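Local coordinates for protein methanosaeta concilii ACLY-B (PDB 6ZNW) that probably cleaves citryl-coenzyme A into acetyl-coenzyme A and oxaloacetate as a subunit of ATP-citrate lyase, and is seen here with citryl-coenzyme A bound, at residues A81-N86 against I106-V111; N12-V17 against R37-I42. One frame throughout, in Å; residues are numbered along the deposited sequence.

Contact 1: A81-N86 against I106-V111; sequences ADVMVN and IRIVAV
Asp82 and Arg107 lie side by side at one end of the pairing of two parallel strands, 83-86 and 108-111; helix 93-102 links these strands in a beta-alpha-beta unit of a Rossmann-like sheet. Their axes approach to 4.8 Å. Asp82 OD2 sits at the edge of the Arg107 guanidinium, in its plane, 2.6 Å from NH1, and the carboxylate is turned 28° from that plane. The N-H points poorly at the oxygen (123°), leaving a salt bridge whose hydrogen bond is weak. Arg107 NH2 is held by Leu8 O. Over one guanidinium face lies Ile108 CD1, 3.5 Å above the plane and offset toward the rim.

Farther along, Val83 and Ile108 run alongside each other, the CG2 branch of the valine 3.9 Å from CD1 of the isoleucine; Val85 and Ala110 continue this face. Met84, Asn86, Val109 and Val111 occupy the other face, where Met84 and Val109 both pack on Ala100 of the helix. The methionine is extended as far as SD and bends there (chi3 95°), which brings its CE 4.2 Å from Val109 CG1. Asn86 ND2 instead binds Thr96 OG1 and Thr97 OG1.

The backbone ladder fixes the register: Met84 N donates to Ile108 O, Ala110 N to Met84 O, and Asn86 N to Ala110 O. At its start one oxygen serves two donors, Asp82 O accepting from Ile108 N at 3.0 Å and from Arg107 N at 2.8 Å. Beside it, the CD1 methyl of Ile106 rests 3.4 Å from Ala81 O.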
loop_
_atom_site.group_PDB
_atom_site.type_symbol
_atom_site.label_atom_id
_atom_site.label_comp_id
_atom_site.label_asym_id
_atom_site.label_seq_id
_atom_site.Cartn_x
_atom_site.Cartn_y
_atom_site.Cartn_z
ATOM N N ALA B 81 4.459 -0.887 50.053
ATOM C CA ALA B 81 4.463 0.564 49.934
ATOM C C ALA B 81 3.528 1.159 50.980
ATOM O O ALA B 81 2.331 0.867 50.980
ATOM C CB ALA B 81 4.041 0.978 48.535
ATOM N N ASP B 82 4.091 1.951 51.910
ATOM C CA ASP B 82 3.331 2.587 52.986
ATOM C C ASP B 82 3.241 4.113 52.878
ATOM O O ASP B 82 2.710 4.749 53.775
ATOM C CB ASP B 82 3.874 2.169 54.360
ATOM C CG ASP B 82 5.148 2.856 54.818
ATOM O OD1 ASP B 82 5.986 3.196 53.954
ATOM O OD2 ASP B 82 5.311 3.035 56.044
ATOM N N VAL B 83 3.767 4.703 51.805
ATOM C CA VAL B 83 3.732 6.146 51.591
ATOM C C VAL B 83 3.033 6.441 50.272
ATOM O O VAL B 83 3.212 5.702 49.308
ATOM C CB VAL B 83 5.172 6.749 51.580
ATOM C CG1 VAL B 83 5.161 8.227 51.189
ATOM C CG2 VAL B 83 5.869 6.555 52.928
ATOM N N MET B 84 2.234 7.508 50.227
ATOM C CA MET B 84 1.640 7.955 48.979
ATOM C C MET B 84 1.931 9.424 48.778
ATOM O O MET B 84 1.565 10.254 49.608
ATOM C CB MET B 84 0.138 7.677 48.846
ATOM C CG MET B 84 -0.390 8.057 47.473
ATOM S SD MET B 84 -2.123 7.640 47.178
ATOM C CE MET B 84 -2.931 9.216 47.620
ATOM N N VAL B 85 2.617 9.744 47.673
ATOM C CA VAL B 85 2.919 11.115 47.301
ATOM C C VAL B 85 1.764 11.526 46.396
ATOM O O VAL B 85 1.648 11.031 45.282
ATOM C CB VAL B 85 4.300 11.232 46.623
ATOM C CG1 VAL B 85 4.607 12.683 46.286
ATOM C CG2 VAL B 85 5.392 10.644 47.517
ATOM N N ASN B 86 0.854 12.345 46.924
ATOM C CA ASN B 86 -0.382 12.733 46.260
ATOM C C ASN B 86 -0.290 14.046 45.480
ATOM O O ASN B 86 -0.275 15.132 46.062
ATOM C CB ASN B 86 -1.518 12.779 47.300
ATOM C CG ASN B 86 -2.909 12.840 46.738
ATOM O OD1 ASN B 86 -3.111 12.898 45.533
ATOM N ND2 ASN B 86 -3.903 12.825 47.603
ATOM N N ILE B 106 -1.186 1.710 53.810
ATOM C CA ILE B 106 -0.635 3.070 53.688
ATOM C C ILE B 106 -0.647 3.776 55.051
ATOM O O ILE B 106 -1.671 3.798 55.723
ATOM C CB ILE B 106 -1.316 3.899 52.571
ATOM C CG1 ILE B 106 -1.035 3.300 51.181
ATOM C CG2 ILE B 106 -0.937 5.397 52.647
ATOM C CD1 ILE B 106 0.336 3.540 50.622
ATOM N N ARG B 107 0.502 4.327 55.465
ATOM C CA ARG B 107 0.707 4.993 56.751
ATOM C C ARG B 107 0.919 6.516 56.615
ATOM O O ARG B 107 0.487 7.275 57.485
ATOM C CB ARG B 107 1.901 4.330 57.460
ATOM C CG ARG B 107 2.287 4.921 58.808
ATOM C CD ARG B 107 3.421 4.114 59.422
ATOM N NE ARG B 107 4.534 4.953 59.878
ATOM C CZ ARG B 107 5.699 5.064 59.243
ATOM N NH1 ARG B 107 5.919 4.389 58.121
ATOM N NH2 ARG B 107 6.650 5.851 59.721
ATOM N N ILE B 108 1.581 6.963 55.535
ATOM C CA ILE B 108 1.855 8.385 55.307
ATOM C C ILE B 108 1.307 8.859 53.957
ATOM O O ILE B 108 1.473 8.180 52.946
ATOM C CB ILE B 108 3.389 8.670 55.412
ATOM C CG1 ILE B 108 3.956 8.229 56.769
ATOM C CG2 ILE B 108 3.741 10.142 55.120
ATOM C CD1 ILE B 108 5.239 7.569 56.667
ATOM N N VAL B 109 0.663 10.032 53.942
ATOM C CA VAL B 109 0.189 10.648 52.711
ATOM C C VAL B 109 0.701 12.093 52.681
ATOM O O VAL B 109 0.518 12.839 53.646
ATOM C CB VAL B 109 -1.347 10.593 52.493
ATOM C CG1 VAL B 109 -1.708 11.121 51.109
ATOM C CG2 VAL B 109 -1.893 9.183 52.681
ATOM N N ALA B 110 1.380 12.470 51.594
ATOM C CA ALA B 110 1.857 13.829 51.418
ATOM C C ALA B 110 0.927 14.489 50.401
ATOM O O ALA B 110 0.786 13.989 49.294
ATOM C CB ALA B 110 3.286 13.828 50.912
ATOM N N VAL B 111 0.231 15.561 50.808
ATOM C CA VAL B 111 -0.722 16.282 49.967
ATOM C C VAL B 111 -0.074 17.549 49.432
ATOM O O VAL B 111 0.214 18.463 50.203
ATOM C CB VAL B 111 -2.027 16.597 50.723
ATOM C CG1 VAL B 111 -3.068 17.198 49.776
ATOM C CG2 VAL B 111 -2.571 15.353 51.416
#

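Contact 2: N12-V17 against R37-I42; sequences NTKAFV and RSSPSI
Lys14 reaches across to Ser39 and Pro40, and its ammonium is gripped by two oxygens. NZ donates to Ser39 OG at 2.8 Å and to Pro40 O at 3.1 Å; the second bond arrives from above the Pro40 carbonyl plane, 38° out of it. Bends at chi2 (-78°) and chi4 shorten the lysine chain as it crosses to the loop, and CD and CE pass close to Pro40 O.

Thr13 O is the acceptor for Arg37. It lies at the guanidinium edge, 3.0 Å from NH2, with a weaker bond from NH1 at 3.3 Å. NH1 has a second acceptor in Ala148 O, while NE makes a long, weak bond to Ser39 O within its own segment. Lys14 NZ lies near the guanidinium plane, beyond Arg37 NH2 and 3.3 Å from it; both are donors, so nothing bonds them, and the surrounding oxygens probably offset part of the like-charge cost. Ser41 CB lies over one guanidinium face, 3.5 Å above its plane and offset toward the rim. The hydroxyl of Ser41 is bonded to Asp32 OD2, and Thr13 OG1 to Asp10 N.

Ala15 and Ile42 form a parallel bridge. Ala15 N meets Ser41 O at 2.8 Å, but its N-H angle of 127° makes the bond weak; Ala15 has a further backbone bond with Ser43. Val17 and Ile42 then cross obliquely through CG2 and CD1.

Helix 22-34 connects the strands entered here, 15-18 and 42-46, in a beta-alpha-beta arrangement. Its Met28 packs on Val17 and Ser41, its Leu29 on Pro40, while Phe149 of strand 149-150 touches Thr13, Ala15 and Ser41.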
loop_
_atom_site.group_PDB
_atom_site.type_symbol
_atom_site.label_atom_id
_atom_site.label_comp_id
_atom_site.label_asym_id
_atom_site.label_seq_id
_atom_site.Cartn_x
_atom_site.Cartn_y
_atom_site.Cartn_z
ATOM N N ASN B 12 14.429 1.850 53.431
ATOM C CA ASN B 12 13.567 0.749 52.996
ATOM C C ASN B 12 12.133 1.213 52.633
ATOM O O ASN B 12 11.299 0.380 52.279
ATOM C CB ASN B 12 13.515 -0.333 54.073
ATOM C CG ASN B 12 14.858 -0.963 54.319
ATOM O OD1 ASN B 12 15.443 -1.584 53.430
ATOM N ND2 ASN B 12 15.382 -0.805 55.524
ATOM N N THR B 13 11.847 2.523 52.737
ATOM C CA THR B 13 10.546 3.100 52.432
ATOM C C THR B 13 10.187 2.927 50.963
ATOM O O THR B 13 10.980 3.261 50.087
ATOM C CB THR B 13 10.541 4.580 52.842
ATOM O OG1 THR B 13 10.602 4.652 54.266
ATOM C CG2 THR B 13 9.319 5.332 52.335
ATOM N N LYS B 14 8.994 2.385 50.703
ATOM C CA LYS B 14 8.456 2.208 49.356
ATOM C C LYS B 14 7.213 3.093 49.226
ATOM O O LYS B 14 6.462 3.263 50.193
ATOM C CB LYS B 14 8.162 0.734 49.061
ATOM C CG LYS B 14 9.425 -0.087 48.842
ATOM C CD LYS B 14 9.999 0.130 47.454
ATOM C CE LYS B 14 11.137 -0.828 47.200
ATOM N NZ LYS B 14 12.429 -0.312 47.731
ATOM N N ALA B 15 7.031 3.713 48.054
ATOM C CA ALA B 15 5.974 4.691 47.877
ATOM C C ALA B 15 5.218 4.580 46.570
ATOM O O ALA B 15 5.726 4.040 45.607
ATOM C CB ALA B 15 6.569 6.097 48.014
ATOM N N PHE B 16 3.995 5.108 46.542
ATOM C CA PHE B 16 3.210 5.243 45.332
ATOM C C PHE B 16 3.207 6.727 45.011
ATOM O O PHE B 16 3.195 7.561 45.919
ATOM C CB PHE B 16 1.763 4.825 45.555
ATOM C CG PHE B 16 1.549 3.391 45.942
ATOM C CD1 PHE B 16 2.018 2.364 45.142
ATOM C CD2 PHE B 16 0.795 3.065 47.053
ATOM C CE1 PHE B 16 1.784 1.035 45.482
ATOM C CE2 PHE B 16 0.556 1.737 47.382
ATOM C CZ PHE B 16 1.052 0.731 46.593
ATOM N N VAL B 17 3.212 7.061 43.728
ATOM C CA VAL B 17 3.091 8.446 43.307
ATOM C C VAL B 17 1.708 8.524 42.671
ATOM O O VAL B 17 1.456 7.841 41.685
ATOM C CB VAL B 17 4.211 8.896 42.338
ATOM C CG1 VAL B 17 3.917 10.282 41.779
ATOM C CG2 VAL B 17 5.570 8.879 43.025
ATOM N N ARG B 37 20.690 3.527 47.045
ATOM C CA ARG B 37 19.615 2.585 47.362
ATOM C C ARG B 37 19.719 1.364 46.427
ATOM O O ARG B 37 20.203 1.492 45.297
ATOM C CB ARG B 37 18.237 3.247 47.242
ATOM C CG ARG B 37 17.911 4.163 48.425
ATOM C CD ARG B 37 16.490 4.696 48.416
ATOM N NE ARG B 37 15.522 3.605 48.329
ATOM C CZ ARG B 37 14.380 3.556 49.002
ATOM N NH1 ARG B 37 14.057 4.527 49.850
ATOM N NH2 ARG B 37 13.570 2.518 48.865
ATOM N N SER B 38 19.321 0.178 46.902
ATOM C CA SER B 38 19.396 -1.026 46.065
ATOM C C SER B 38 18.291 -1.063 45.033
ATOM O O SER B 38 18.502 -1.527 43.913
ATOM C CB SER B 38 19.341 -2.295 46.906
ATOM O OG SER B 38 19.635 -3.385 46.044
ATOM N N SER B 39 17.106 -0.581 45.409
ATOM C CA SER B 39 15.957 -0.551 44.527
ATOM C C SER B 39 15.250 0.819 44.644
ATOM O O SER B 39 15.424 1.551 45.631
ATOM C CB SER B 39 15.010 -1.705 44.862
ATOM O OG SER B 39 14.381 -1.530 46.122
ATOM N N PRO B 40 14.452 1.186 43.626
ATOM C CA PRO B 40 13.762 2.481 43.670
ATOM C C PRO B 40 12.811 2.622 44.848
ATOM O O PRO B 40 12.260 1.632 45.307
ATOM C CB PRO B 40 12.988 2.496 42.348
ATOM C CG PRO B 40 13.717 1.550 41.458
ATOM C CD PRO B 40 14.173 0.466 42.367
ATOM N N SER B 41 12.608 3.858 45.321
ATOM C CA SER B 41 11.671 4.175 46.407
ATOM C C SER B 41 10.213 4.190 45.940
ATOM O O SER B 41 9.354 4.458 46.763
ATOM C CB SER B 41 11.992 5.533 47.039
ATOM O OG SER B 41 11.792 6.633 46.161
ATOM N N ILE B 42 9.940 3.984 44.640
ATOM C CA ILE B 42 8.608 3.992 44.048
ATOM C C ILE B 42 8.224 2.589 43.604
ATOM O O ILE B 42 8.889 2.014 42.743
ATOM C CB ILE B 42 8.538 4.974 42.842
ATOM C CG1 ILE B 42 8.881 6.414 43.255
ATOM C CG2 ILE B 42 7.188 4.881 42.112
ATOM C CD1 ILE B 42 9.051 7.355 42.082
#

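Contacts 1 and 2, with centres 12 Å apart, are successive joints in one sheet, because strand 15-18 of contact 2 runs next to strand 83-86 of contact 1. Phe16 makes much of the junction: its O is 2.9 Å from Val85 N and its N 2.9 Å from Val83 O, both probable hydrogen bonds, and its ring atom CZ packs 3.6 Å from Ala81 CB. Ala15 CB packs 3.6 Å from Val83 O. Neither contact belongs to the citryl-coenzyme A pocket formed by residues between 415 and 580. The Val17 side chain is about 13 Å, and that of Asn86 about 14 Å, from a bound citryl-coenzyme A, and that of Val111 about 14 Å from a magnesium ion.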